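Local coordinates for protein phosphoribosylaminoimidazole-succinocarboxamide synthase (Pyrococcus horikoshii, PDB 4O7W) that catalyses the ATP-dependent joining of L-aspartate to the carboxylate of a phosphoribosylated aminoimidazole, giving SAICAR in de novo purine biosynthesis, at residues 32-37 with 213-218; 47-52 with 189-194; 92-97 with 169-174. All blocks are in the same frame, centred on the assembly; numbering follows the deposited sequence.

Overall arrangement
The three contacts lie in one chain, with centres 17 to 18 Å apart and no direct touch between any two. Contact 3 is nested along the sequence inside contact 2, which in turn is nested inside contact 1. Contacts 2 and 3 are buried, whereas contact 1 is only partly so and has exposed phenylalanines at its margin. Chemistry follows place: contact 3 joins two strands of one sheet through backbone hydrogen bonds and a buried salt bridge, contact 2 packs 47-52 on 189-194 with no hydrogen bond between these two segments, and contact 1 consists mainly of apolar touches, with a phosphate ion bound between its segments. Contacts 1 and 3 both reach the thymidine diphosphate; 189-194 meets ATP.

Contact 1: 32-37 with 213-218; sequences TAFDGT and FRFDKG. With TYD (thymidine-5'-diphosphate), chain B; PO4 (phosphate ion), chain D.
A phosphate ion, probably from the crystallisation liquor, links F34 and R214, whose segments share no direct hydrogen bond. The backbone N of F34 donates to O2 of the phosphate at 3.2 Å. From the other segment, R214 gives NE to O4 of the same ion at 2.7 Å, with a weak bond from NH1 to that oxygen. The phosphate lies at the edge of the guanidinium, while O2B of thymidine diphosphate sits over one face, 3.3 Å from NH1. R214 gets there with a chain extended from CG to NE (chi2 -179°, chi3 -172°), its CG resting on CB of A33, and its NH2 pairs with D211. With an alanine here, the phosphate is likely to lose its bonds from this segment and D211 its mate.

Apolar contacts join the segments as well. CE2 of the F213 ring reaches CB of A33 at 3.9 Å, and CZ of F34 meets CE1 of F215 at 4.0 Å, the two aromatic side chains crossing obliquely. The F34 ring also turns its edge to R214 O, 3.4 Å from CE2. Within its own segment, F34 begins a type I' turn closed at T37, whose N and OG1 both donate to F34 O.

The contact thus sets the hairpin of strands 30-33 and 38-41 against the end of helix 211-214, where K38 from the second strand bonds F213 O, forms a cation-pi contact with the F213 ring and pairs with D216.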
loop_
_atom_site.group_PDB
_atom_site.type_symbol
_atom_site.label_atom_id
_atom_site.label_comp_id
_atom_site.label_asym_id
_atom_site.label_seq_id
_atom_site.Cartn_x
_atom_site.Cartn_y
_atom_site.Cartn_z
ATOM N N THR A 32 -16.305 15.781 -10.090
ATOM C CA THR A 32 -15.427 15.040 -10.997
ATOM C C THR A 32 -15.196 13.650 -10.434
ATOM O O THR A 32 -15.298 13.442 -9.229
ATOM C CB THR A 32 -14.056 15.729 -11.198
ATOM O OG1 THR A 32 -13.229 15.505 -10.049
ATOM C CG2 THR A 32 -14.205 17.229 -11.424
ATOM N N ALA A 33 -14.871 12.705 -11.305
ATOM C CA ALA A 33 -14.601 11.336 -10.890
ATOM C C ALA A 33 -13.758 10.663 -11.949
ATOM O O ALA A 33 -13.617 11.189 -13.051
ATOM C CB ALA A 33 -15.897 10.566 -10.656
ATOM N N PHE A 34 -13.209 9.505 -11.591
ATOM C CA PHE A 34 -12.348 8.690 -12.458
ATOM C C PHE A 34 -11.154 9.477 -12.995
ATOM O O PHE A 34 -10.987 9.624 -14.209
ATOM C CB PHE A 34 -13.153 8.022 -13.584
ATOM C CG PHE A 34 -14.374 7.276 -13.102
ATOM C CD1 PHE A 34 -14.249 6.139 -12.305
ATOM C CD2 PHE A 34 -15.654 7.711 -13.447
ATOM C CE1 PHE A 34 -15.372 5.456 -11.856
ATOM C CE2 PHE A 34 -16.783 7.026 -13.008
ATOM C CZ PHE A 34 -16.641 5.897 -12.213
ATOM N N ASP A 35 -10.328 9.977 -12.077
ATOM C CA ASP A 35 -9.204 10.854 -12.419
ATOM C C ASP A 35 -9.674 12.051 -13.247
ATOM O O ASP A 35 -9.016 12.453 -14.210
ATOM C CB ASP A 35 -8.076 10.079 -13.132
ATOM C CG ASP A 35 -6.945 9.687 -12.190
ATOM O OD1 ASP A 35 -6.376 8.582 -12.341
ATOM O OD2 ASP A 35 -6.620 10.490 -11.291
ATOM N N GLY A 36 -10.827 12.602 -12.869
ATOM C CA GLY A 36 -11.396 13.764 -13.540
ATOM C C GLY A 36 -11.882 13.543 -14.965
ATOM O O GLY A 36 -12.197 14.505 -15.661
ATOM N N THR A 37 -11.954 12.289 -15.407
ATOM C CA THR A 37 -12.448 11.990 -16.760
ATOM C C THR A 37 -13.980 12.073 -16.888
ATOM O O THR A 37 -14.510 12.125 -17.997
ATOM C CB THR A 37 -11.943 10.632 -17.285
ATOM O OG1 THR A 37 -12.542 9.570 -16.535
ATOM C CG2 THR A 37 -10.425 10.545 -17.178
ATOM N N PHE A 213 -23.344 9.827 -8.413
ATOM C CA PHE A 213 -22.744 10.411 -9.622
ATOM C C PHE A 213 -21.725 9.489 -10.288
ATOM O O PHE A 213 -21.723 9.370 -11.507
ATOM C CB PHE A 213 -22.147 11.799 -9.323
ATOM C CG PHE A 213 -21.188 12.322 -10.372
ATOM C CD1 PHE A 213 -21.628 12.677 -11.652
ATOM C CD2 PHE A 213 -19.846 12.505 -10.065
ATOM C CE1 PHE A 213 -20.745 13.180 -12.602
ATOM C CE2 PHE A 213 -18.956 13.003 -11.013
ATOM C CZ PHE A 213 -19.407 13.342 -12.281
ATOM N N ARG A 214 -20.865 8.836 -9.501
ATOM C CA ARG A 214 -19.849 7.935 -10.064
ATOM C C ARG A 214 -20.471 6.823 -10.927
ATOM O O ARG A 214 -19.969 6.527 -12.014
ATOM C CB ARG A 214 -18.983 7.292 -8.965
ATOM C CG ARG A 214 -17.980 8.203 -8.269
ATOM C CD ARG A 214 -17.199 7.396 -7.234
ATOM N NE ARG A 214 -16.348 8.225 -6.376
ATOM C CZ ARG A 214 -16.607 8.530 -5.103
ATOM N NH1 ARG A 214 -15.755 9.293 -4.445
ATOM N NH2 ARG A 214 -17.700 8.079 -4.477
ATOM N N PHE A 215 -21.546 6.213 -10.430
ATOM C CA PHE A 215 -22.152 5.051 -11.092
ATOM C C PHE A 215 -23.595 5.258 -11.565
ATOM O O PHE A 215 -24.318 4.282 -11.791
ATOM C CB PHE A 215 -22.044 3.806 -10.191
ATOM C CG PHE A 215 -20.645 3.537 -9.706
ATOM C CD1 PHE A 215 -19.638 3.190 -10.607
ATOM C CD2 PHE A 215 -20.324 3.659 -8.358
ATOM C CE1 PHE A 215 -18.345 2.964 -10.170
ATOM C CE2 PHE A 215 -19.029 3.438 -7.914
ATOM C CZ PHE A 215 -18.040 3.086 -8.824
ATOM N N ASP A 216 -24.002 6.522 -11.714
ATOM C CA ASP A 216 -25.323 6.894 -12.241
ATOM C C ASP A 216 -26.452 6.136 -11.548
ATOM O O ASP A 216 -27.177 5.366 -12.175
ATOM C CB ASP A 216 -25.378 6.691 -13.766
ATOM C CG ASP A 216 -24.271 7.432 -14.494
ATOM O OD1 ASP A 216 -24.061 8.633 -14.225
ATOM O OD2 ASP A 216 -23.589 6.810 -15.328
ATOM N N LYS A 217 -26.596 6.365 -10.252
ATOM C CA LYS A 217 -27.551 5.619 -9.444
ATOM C C LYS A 217 -28.818 6.400 -9.162
ATOM O O LYS A 217 -29.652 5.973 -8.359
ATOM C CB LYS A 217 -26.919 5.225 -8.112
ATOM C CG LYS A 217 -25.923 4.090 -8.176
ATOM C CD LYS A 217 -25.713 3.590 -6.763
ATOM C CE LYS A 217 -24.431 2.809 -6.607
ATOM N NZ LYS A 217 -24.359 2.412 -5.183
ATOM N N GLY A 218 -28.958 7.545 -9.818
ATOM C CA GLY A 218 -30.072 8.439 -9.560
ATOM C C GLY A 218 -29.633 9.887 -9.456
ATOM O O GLY A 218 -28.710 10.326 -10.138
HETATM P PA TYD B . -11.867 4.542 -2.715
HETATM O O1A TYD B . -12.816 3.384 -2.649
HETATM O O2A TYD B . -10.439 4.248 -2.303
HETATM O O3A TYD B . -11.755 5.198 -4.176
HETATM P PB TYD B . -12.913 5.533 -5.250
HETATM O O1B TYD B . -13.914 4.402 -5.187
HETATM O O2B TYD B . -13.503 6.840 -4.765
HETATM O O3B TYD B . -12.136 5.679 -6.525
HETATM O "O5'" TYD B . -12.473 5.726 -1.839
HETATM C "C5'" TYD B . -12.640 5.554 -0.441
HETATM C "C4'" TYD B . -13.414 6.717 0.182
HETATM O "O4'" TYD B . -12.541 7.839 0.308
HETATM C "C3'" TYD B . -14.626 7.189 -0.627
HETATM O "O3'" TYD B . -15.615 7.632 0.296
HETATM C "C2'" TYD B . -14.140 8.401 -1.391
HETATM C "C1'" TYD B . -13.008 8.922 -0.511
HETATM N N1 TYD B . -11.874 9.432 -1.290
HETATM C C2 TYD B . -11.899 10.763 -1.806
HETATM O O2 TYD B . -12.880 11.497 -1.599
HETATM N N3 TYD B . -10.859 11.241 -2.506
HETATM C C4 TYD B . -9.766 10.476 -2.716
HETATM O O4 TYD B . -8.798 10.927 -3.350
HETATM C C5 TYD B . -9.690 9.087 -2.175
HETATM C C5M TYD B . -8.476 8.201 -2.389
HETATM C C6 TYD B . -10.796 8.634 -1.466
HETATM P P PO4 D . -13.244 10.143 -7.269
HETATM O O1 PO4 D . -12.703 11.505 -7.649
HETATM O O2 PO4 D . -13.133 9.202 -8.453
HETATM O O3 PO4 D . -12.493 9.589 -6.072
HETATM O O4 PO4 D . -14.695 10.308 -6.898
#

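Contact 2: 47-52 with 189-194; sequences WLNAQL and ADEISP. With ATP (adenosine-5'-triphosphate), chain C.
N49 lays its amide across S193 and P194, its OD1 ending 3.3 Å from CD of the proline ring and 3.6 Å from CB of S193. The asparagine and proline side chains meet at a slant. With CG anti to its own carbonyl carbon (chi1 -72°), N49 sends the amide off the helix flank toward the loop, although its CB bond does not aim there.

One helical turn on, L52 points at the loop and brings a single methyl, CD1, to within 3.7 Å of CD of P194; here the two side chains stand at about a right angle. On the backbone, I192 O lies 3.7 Å from C of L52, an approach without a bond. Y224 of helix 220-232 touches both N49 and P194.

S193 turns its hydroxyl along the loop instead of to the helix: OG donates to E191 OE1 at 2.6 Å, arriving 35° out of the carboxylate plane, and also takes the N-H of D195. K13 pairs with E191 OE2 and D190 OD2, and D190 N lies 3.0 Å from N7 of ATP.

Between 47-52 and 189-194, therefore, the packing is van der Waals; a hydrogen bond from helix to loop comes one residue further along, between S53 OG and I192 N. N49 OD1 is buried without a polar partner in the model, a probable energetic cost, while S193 OG is satisfied by E191 and D195, and D190 and E191 meet K13 near ATP.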
loop_
_atom_site.group_PDB
_atom_site.type_symbol
_atom_site.label_atom_id
_atom_site.label_comp_id
_atom_site.label_asym_id
_atom_site.label_seq_id
_atom_site.Cartn_x
_atom_site.Cartn_y
_atom_site.Cartn_z
ATOM N N TRP A 47 -23.107 24.349 -1.752
ATOM C CA TRP A 47 -23.819 24.745 -0.532
ATOM C C TRP A 47 -24.018 23.605 0.420
ATOM O O TRP A 47 -23.757 23.738 1.614
ATOM C CB TRP A 47 -25.177 25.364 -0.875
ATOM C CG TRP A 47 -25.822 26.036 0.313
ATOM C CD1 TRP A 47 -25.674 27.361 0.720
ATOM C CD2 TRP A 47 -26.712 25.423 1.313
ATOM N NE1 TRP A 47 -26.396 27.612 1.858
ATOM C CE2 TRP A 47 -27.045 26.490 2.274
ATOM C CE3 TRP A 47 -27.249 24.150 1.503
ATOM C CZ2 TRP A 47 -27.880 26.270 3.364
ATOM C CZ3 TRP A 47 -28.086 23.937 2.611
ATOM C CH2 TRP A 47 -28.397 24.976 3.516
ATOM N N LEU A 48 -24.503 22.480 -0.101
ATOM C CA LEU A 48 -24.688 21.264 0.688
ATOM C C LEU A 48 -23.389 20.776 1.323
ATOM O O LEU A 48 -23.346 20.527 2.523
ATOM C CB LEU A 48 -25.304 20.156 -0.169
ATOM C CG LEU A 48 -26.776 20.381 -0.551
ATOM C CD1 LEU A 48 -27.148 19.558 -1.778
ATOM C CD2 LEU A 48 -27.725 20.107 0.614
ATOM N N ASN A 49 -22.338 20.644 0.514
ATOM C CA ASN A 49 -21.037 20.171 0.989
ATOM C C ASN A 49 -20.395 21.117 2.023
ATOM O O ASN A 49 -19.785 20.661 2.995
ATOM C CB ASN A 49 -20.111 19.883 -0.209
ATOM C CG ASN A 49 -20.529 18.635 -0.980
ATOM O OD1 ASN A 49 -21.413 17.899 -0.558
ATOM N ND2 ASN A 49 -19.887 18.394 -2.107
ATOM N N ALA A 50 -20.576 22.423 1.831
ATOM C CA ALA A 50 -20.142 23.425 2.806
ATOM C C ALA A 50 -20.858 23.238 4.143
ATOM O O ALA A 50 -20.217 23.131 5.195
ATOM C CB ALA A 50 -20.373 24.831 2.273
ATOM N N GLN A 51 -22.186 23.194 4.094
ATOM C CA GLN A 51 -22.995 23.089 5.301
ATOM C C GLN A 51 -22.654 21.833 6.078
ATOM O O GLN A 51 -22.498 21.867 7.307
ATOM C CB GLN A 51 -24.493 23.095 4.963
ATOM C CG GLN A 51 -24.988 24.384 4.332
ATOM C CD GLN A 51 -24.728 25.598 5.203
ATOM O OE1 GLN A 51 -25.241 25.696 6.317
ATOM N NE2 GLN A 51 -23.920 26.526 4.701
ATOM N N LEU A 52 -22.543 20.728 5.360
ATOM C CA LEU A 52 -22.268 19.441 5.976
ATOM C C LEU A 52 -20.861 19.354 6.591
ATOM O O LEU A 52 -20.682 18.770 7.668
ATOM C CB LEU A 52 -22.527 18.327 4.968
ATOM C CG LEU A 52 -24.021 18.142 4.693
ATOM C CD1 LEU A 52 -24.228 17.245 3.480
ATOM C CD2 LEU A 52 -24.756 17.589 5.909
ATOM N N ALA A 189 -8.102 18.798 8.180
ATOM C CA ALA A 189 -8.224 19.844 7.179
ATOM C C ALA A 189 -9.232 19.500 6.072
ATOM O O ALA A 189 -10.137 18.683 6.278
ATOM C CB ALA A 189 -6.845 20.162 6.604
ATOM N N ASP A 190 -9.079 20.135 4.909
ATOM C CA ASP A 190 -9.967 19.924 3.763
ATOM C C ASP A 190 -11.477 19.914 4.114
ATOM O O ASP A 190 -11.958 20.805 4.814
ATOM C CB ASP A 190 -9.554 18.656 3.002
ATOM C CG ASP A 190 -10.050 18.657 1.561
ATOM O OD1 ASP A 190 -10.787 17.729 1.205
ATOM O OD2 ASP A 190 -9.699 19.580 0.791
ATOM N N GLU A 191 -12.215 18.902 3.646
ATOM C CA GLU A 191 -13.664 18.876 3.799
ATOM C C GLU A 191 -14.128 17.538 4.343
ATOM O O GLU A 191 -13.381 16.554 4.299
ATOM C CB GLU A 191 -14.357 19.137 2.434
ATOM C CG GLU A 191 -14.332 17.946 1.475
ATOM C CD GLU A 191 -14.975 18.224 0.123
ATOM O OE1 GLU A 191 -16.224 18.210 0.007
ATOM O OE2 GLU A 191 -14.221 18.432 -0.846
ATOM N N ILE A 192 -15.377 17.504 4.819
ATOM C CA ILE A 192 -16.057 16.254 5.142
ATOM C C ILE A 192 -17.485 16.374 4.605
ATOM O O ILE A 192 -18.312 17.096 5.159
ATOM C CB ILE A 192 -16.065 15.940 6.665
ATOM C CG1 ILE A 192 -14.644 15.834 7.227
ATOM C CG2 ILE A 192 -16.799 14.633 6.944
ATOM C CD1 ILE A 192 -14.596 15.642 8.736
ATOM N N SER A 193 -17.753 15.675 3.507
ATOM C CA SER A 193 -19.009 15.812 2.811
ATOM C C SER A 193 -19.387 14.498 2.127
ATOM O O SER A 193 -18.613 13.535 2.163
ATOM C CB SER A 193 -18.879 16.919 1.773
ATOM O OG SER A 193 -18.027 16.497 0.728
ATOM N N PRO A 194 -20.580 14.454 1.487
ATOM C CA PRO A 194 -20.949 13.289 0.677
ATOM C C PRO A 194 -20.029 13.084 -0.536
ATOM O O PRO A 194 -20.089 12.025 -1.163
ATOM C CB PRO A 194 -22.376 13.620 0.218
ATOM C CG PRO A 194 -22.888 14.605 1.217
ATOM C CD PRO A 194 -21.676 15.439 1.554
HETATM P PG ATP C . -5.573 18.508 -4.814
HETATM O O1G ATP C . -4.586 18.271 -5.936
HETATM O O2G ATP C . -5.445 19.862 -4.171
HETATM O O3G ATP C . -5.714 17.356 -3.852
HETATM P PB ATP C . -7.905 19.846 -5.767
HETATM O O1B ATP C . -7.044 20.916 -6.388
HETATM O O2B ATP C . -9.136 19.351 -6.487
HETATM O O3B ATP C . -7.008 18.526 -5.542
HETATM P PA ATP C . -9.752 21.029 -3.935
HETATM O O1A ATP C . -10.532 20.126 -3.015
HETATM O O2A ATP C . -10.452 21.531 -5.178
HETATM O O3A ATP C . -8.343 20.307 -4.278
HETATM O "O5'" ATP C . -9.281 22.342 -3.116
HETATM C "C5'" ATP C . -8.804 22.279 -1.764
HETATM C "C4'" ATP C . -7.275 22.354 -1.707
HETATM O "O4'" ATP C . -6.831 23.039 -0.520
HETATM C "C3'" ATP C . -6.655 20.980 -1.595
HETATM O "O3'" ATP C . -5.365 21.073 -2.200
HETATM C "C2'" ATP C . -6.498 20.775 -0.095
HETATM O "O2'" ATP C . -5.515 19.806 0.239
HETATM C "C1'" ATP C . -6.099 22.166 0.357
HETATM N N9 ATP C . -6.473 22.459 1.766
HETATM C C8 ATP C . -7.555 22.012 2.432
HETATM N N7 ATP C . -7.583 22.496 3.692
HETATM C C5 ATP C . -6.502 23.296 3.847
HETATM C C6 ATP C . -5.902 24.135 4.923
HETATM N N6 ATP C . -6.475 24.249 6.139
HETATM N N1 ATP C . -4.741 24.779 4.653
HETATM C C2 ATP C . -4.132 24.709 3.459
HETATM N N3 ATP C . -4.622 23.983 2.448
HETATM C C4 ATP C . -5.773 23.267 2.572
#

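Contact 3: 92-97 with 169-174; sequences VRNVVA and IILVDF. With TYD (thymidine-5'-diphosphate), chain B.
Antiparallel pairing of strands 84-93 and 169-180 brings R93 and D173 together in the pocket that holds thymidine diphosphate. V92 and F174 form a hydrogen-bonded pair, V92 N to F174 O and F174 N to V92 O, both 3.0 Å. Their side chains run together on the sheet face turned to helix 143-165, with CB of V92 over the face of the F174 ring, 4.0 Å from its centroid, in a CH-pi contact.

R93 and D173 make the adjoining non-hydrogen-bonded pair and project from the opposite face. Their planes are perpendicular, and the salt bridge from NH2 of R93 to OD2 of D173 spans 3.3 Å. R93, bent at chi3 (71°), directs NH2 to O1A of the ligand at 2.6 Å and NH1 to O2A, gripping both non-bridging oxygens of the alpha phosphate, while D173 OD1 accepts from the sugar O3' at 2.7 Å. A water bonded to R93 NE lies in the guanidinium plane. S99 and R198 also hydrogen-bond the ligand, R198 pairing with D173 OD2 as well.

Within this antiparallel sheet, segment 92-97 turns a corner at N94, where V172 O accepts from both N94 N and V95 N, the latter on a lone pair in the carbonyl plane. The N94 amide follows the turn: ND2 reaches L171 O at 2.9 Å from above the carbonyl plane, and OD1 takes a hydrogen bond from N157 of helix 143-165. Past the corner, CB of V95 packs against V172. The CB of A97 lies 3.7 Å from CG1 of V172.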
loop_
_atom_site.group_PDB
_atom_site.type_symbol
_atom_site.label_atom_id
_atom_site.label_comp_id
_atom_site.label_asym_id
_atom_site.label_seq_id
_atom_site.Cartn_x
_atom_site.Cartn_y
_atom_site.Cartn_z
ATOM N N VAL A 92 -10.299 5.827 5.766
ATOM C CA VAL A 92 -10.757 4.898 6.797
ATOM C C VAL A 92 -11.958 4.122 6.237
ATOM O O VAL A 92 -12.828 4.710 5.607
ATOM C CB VAL A 92 -11.173 5.651 8.087
ATOM C CG1 VAL A 92 -11.536 4.676 9.193
ATOM C CG2 VAL A 92 -10.075 6.593 8.551
ATOM N N ARG A 93 -11.973 2.801 6.425
ATOM C CA ARG A 93 -12.986 1.940 5.809
ATOM C C ARG A 93 -13.603 0.984 6.858
ATOM O O ARG A 93 -12.875 0.279 7.560
ATOM C CB ARG A 93 -12.374 1.169 4.615
ATOM C CG ARG A 93 -11.245 1.930 3.887
ATOM C CD ARG A 93 -10.727 1.247 2.613
ATOM N NE ARG A 93 -11.718 1.327 1.550
ATOM C CZ ARG A 93 -11.562 1.901 0.360
ATOM N NH1 ARG A 93 -10.409 2.447 -0.032
ATOM N NH2 ARG A 93 -12.599 1.917 -0.455
ATOM N N ASN A 94 -14.935 0.999 6.973
ATOM C CA ASN A 94 -15.692 0.105 7.872
ATOM C C ASN A 94 -16.361 -1.037 7.120
ATOM O O ASN A 94 -16.515 -2.147 7.649
ATOM C CB ASN A 94 -16.758 0.890 8.641
ATOM C CG ASN A 94 -16.174 2.064 9.400
ATOM O OD1 ASN A 94 -15.260 1.888 10.210
ATOM N ND2 ASN A 94 -16.673 3.273 9.124
ATOM N N VAL A 95 -16.775 -0.741 5.889
ATOM C CA VAL A 95 -17.500 -1.668 5.043
ATOM C C VAL A 95 -16.816 -1.667 3.672
ATOM O O VAL A 95 -16.414 -0.602 3.177
ATOM C CB VAL A 95 -18.976 -1.226 4.927
ATOM C CG1 VAL A 95 -19.711 -1.999 3.839
ATOM C CG2 VAL A 95 -19.677 -1.385 6.277
ATOM N N VAL A 96 -16.672 -2.853 3.082
ATOM C CA VAL A 96 -16.035 -3.037 1.768
ATOM C C VAL A 96 -16.838 -2.352 0.657
ATOM O O VAL A 96 -18.050 -2.599 0.484
ATOM C CB VAL A 96 -15.813 -4.540 1.460
ATOM C CG1 VAL A 96 -15.274 -4.754 0.048
ATOM C CG2 VAL A 96 -14.858 -5.142 2.487
ATOM N N ALA A 97 -16.153 -1.463 -0.061
ATOM C CA ALA A 97 -16.712 -0.730 -1.197
ATOM C C ALA A 97 -15.555 -0.136 -1.992
ATOM O O ALA A 97 -14.405 -0.134 -1.530
ATOM C CB ALA A 97 -17.647 0.377 -0.714
ATOM N N ILE A 169 -27.809 6.061 9.239
ATOM C CA ILE A 169 -26.816 6.134 8.152
ATOM C C ILE A 169 -25.574 5.320 8.503
ATOM O O ILE A 169 -25.013 5.456 9.585
ATOM C CB ILE A 169 -26.440 7.595 7.807
ATOM C CG1 ILE A 169 -27.659 8.342 7.262
ATOM C CG2 ILE A 169 -25.288 7.657 6.802
ATOM C CD1 ILE A 169 -27.615 9.838 7.519
ATOM N N ILE A 170 -25.175 4.462 7.578
ATOM C CA ILE A 170 -23.960 3.686 7.699
ATOM C C ILE A 170 -22.810 4.436 7.051
ATOM O O ILE A 170 -22.862 4.793 5.865
ATOM C CB ILE A 170 -24.102 2.299 7.049
ATOM C CG1 ILE A 170 -25.270 1.528 7.701
ATOM C CG2 ILE A 170 -22.801 1.525 7.191
ATOM C CD1 ILE A 170 -25.743 0.335 6.881
ATOM N N LEU A 171 -21.780 4.692 7.843
ATOM C CA LEU A 171 -20.557 5.285 7.334
ATOM C C LEU A 171 -19.699 4.153 6.787
ATOM O O LEU A 171 -19.071 3.407 7.540
ATOM C CB LEU A 171 -19.834 6.066 8.428
ATOM C CG LEU A 171 -18.485 6.709 8.069
ATOM C CD1 LEU A 171 -18.635 7.807 7.016
ATOM C CD2 LEU A 171 -17.840 7.246 9.341
ATOM N N VAL A 172 -19.695 4.024 5.468
ATOM C CA VAL A 172 -19.038 2.913 4.803
ATOM C C VAL A 172 -17.511 3.116 4.789
ATOM O O VAL A 172 -16.758 2.226 5.184
ATOM C CB VAL A 172 -19.610 2.745 3.379
ATOM C CG1 VAL A 172 -18.712 1.874 2.502
ATOM C CG2 VAL A 172 -21.032 2.200 3.457
ATOM N N ASP A 173 -17.082 4.298 4.341
ATOM C CA ASP A 173 -15.673 4.699 4.331
ATOM C C ASP A 173 -15.632 6.198 4.106
ATOM O O ASP A 173 -16.680 6.804 3.876
ATOM C CB ASP A 173 -14.874 3.959 3.242
ATOM C CG ASP A 173 -15.433 4.180 1.842
ATOM O OD1 ASP A 173 -16.006 5.244 1.575
ATOM O OD2 ASP A 173 -15.278 3.284 0.993
ATOM N N PHE A 174 -14.440 6.789 4.181
ATOM C CA PHE A 174 -14.280 8.232 3.979
ATOM C C PHE A 174 -12.811 8.602 3.900
ATOM O O PHE A 174 -11.938 7.821 4.303
ATOM C CB PHE A 174 -14.966 9.045 5.101
ATOM C CG PHE A 174 -14.407 8.793 6.487
ATOM C CD1 PHE A 174 -13.470 9.661 7.042
ATOM C CD2 PHE A 174 -14.841 7.711 7.242
ATOM C CE1 PHE A 174 -12.961 9.460 8.318
ATOM C CE2 PHE A 174 -14.332 7.492 8.528
ATOM C CZ PHE A 174 -13.382 8.362 9.063
HETATM P PA TYD B . -11.867 4.542 -2.715
HETATM O O1A TYD B . -12.816 3.384 -2.649
HETATM O O2A TYD B . -10.439 4.248 -2.303
HETATM O O3A TYD B . -11.755 5.198 -4.176
HETATM P PB TYD B . -12.913 5.533 -5.250
HETATM O O1B TYD B . -13.914 4.402 -5.187
HETATM O O2B TYD B . -13.503 6.840 -4.765
HETATM O O3B TYD B . -12.136 5.679 -6.525
HETATM O "O5'" TYD B . -12.473 5.726 -1.839
HETATM C "C5'" TYD B . -12.640 5.554 -0.441
HETATM C "C4'" TYD B . -13.414 6.717 0.182
HETATM O "O4'" TYD B . -12.541 7.839 0.308
HETATM C "C3'" TYD B . -14.626 7.189 -0.627
HETATM O "O3'" TYD B . -15.615 7.632 0.296
HETATM C "C2'" TYD B . -14.140 8.401 -1.391
HETATM C "C1'" TYD B . -13.008 8.922 -0.511
HETATM N N1 TYD B . -11.874 9.432 -1.290
HETATM C C2 TYD B . -11.899 10.763 -1.806
HETATM O O2 TYD B . -12.880 11.497 -1.599
HETATM N N3 TYD B . -10.859 11.241 -2.506
HETATM C C4 TYD B . -9.766 10.476 -2.716
HETATM O O4 TYD B . -8.798 10.927 -3.350
HETATM C C5 TYD B . -9.690 9.087 -2.175
HETATM C C5M TYD B . -8.476 8.201 -2.389
HETATM C C6 TYD B . -10.796 8.634 -1.466
HETATM O O HOH W 1 -14.488 0.704 1.774
#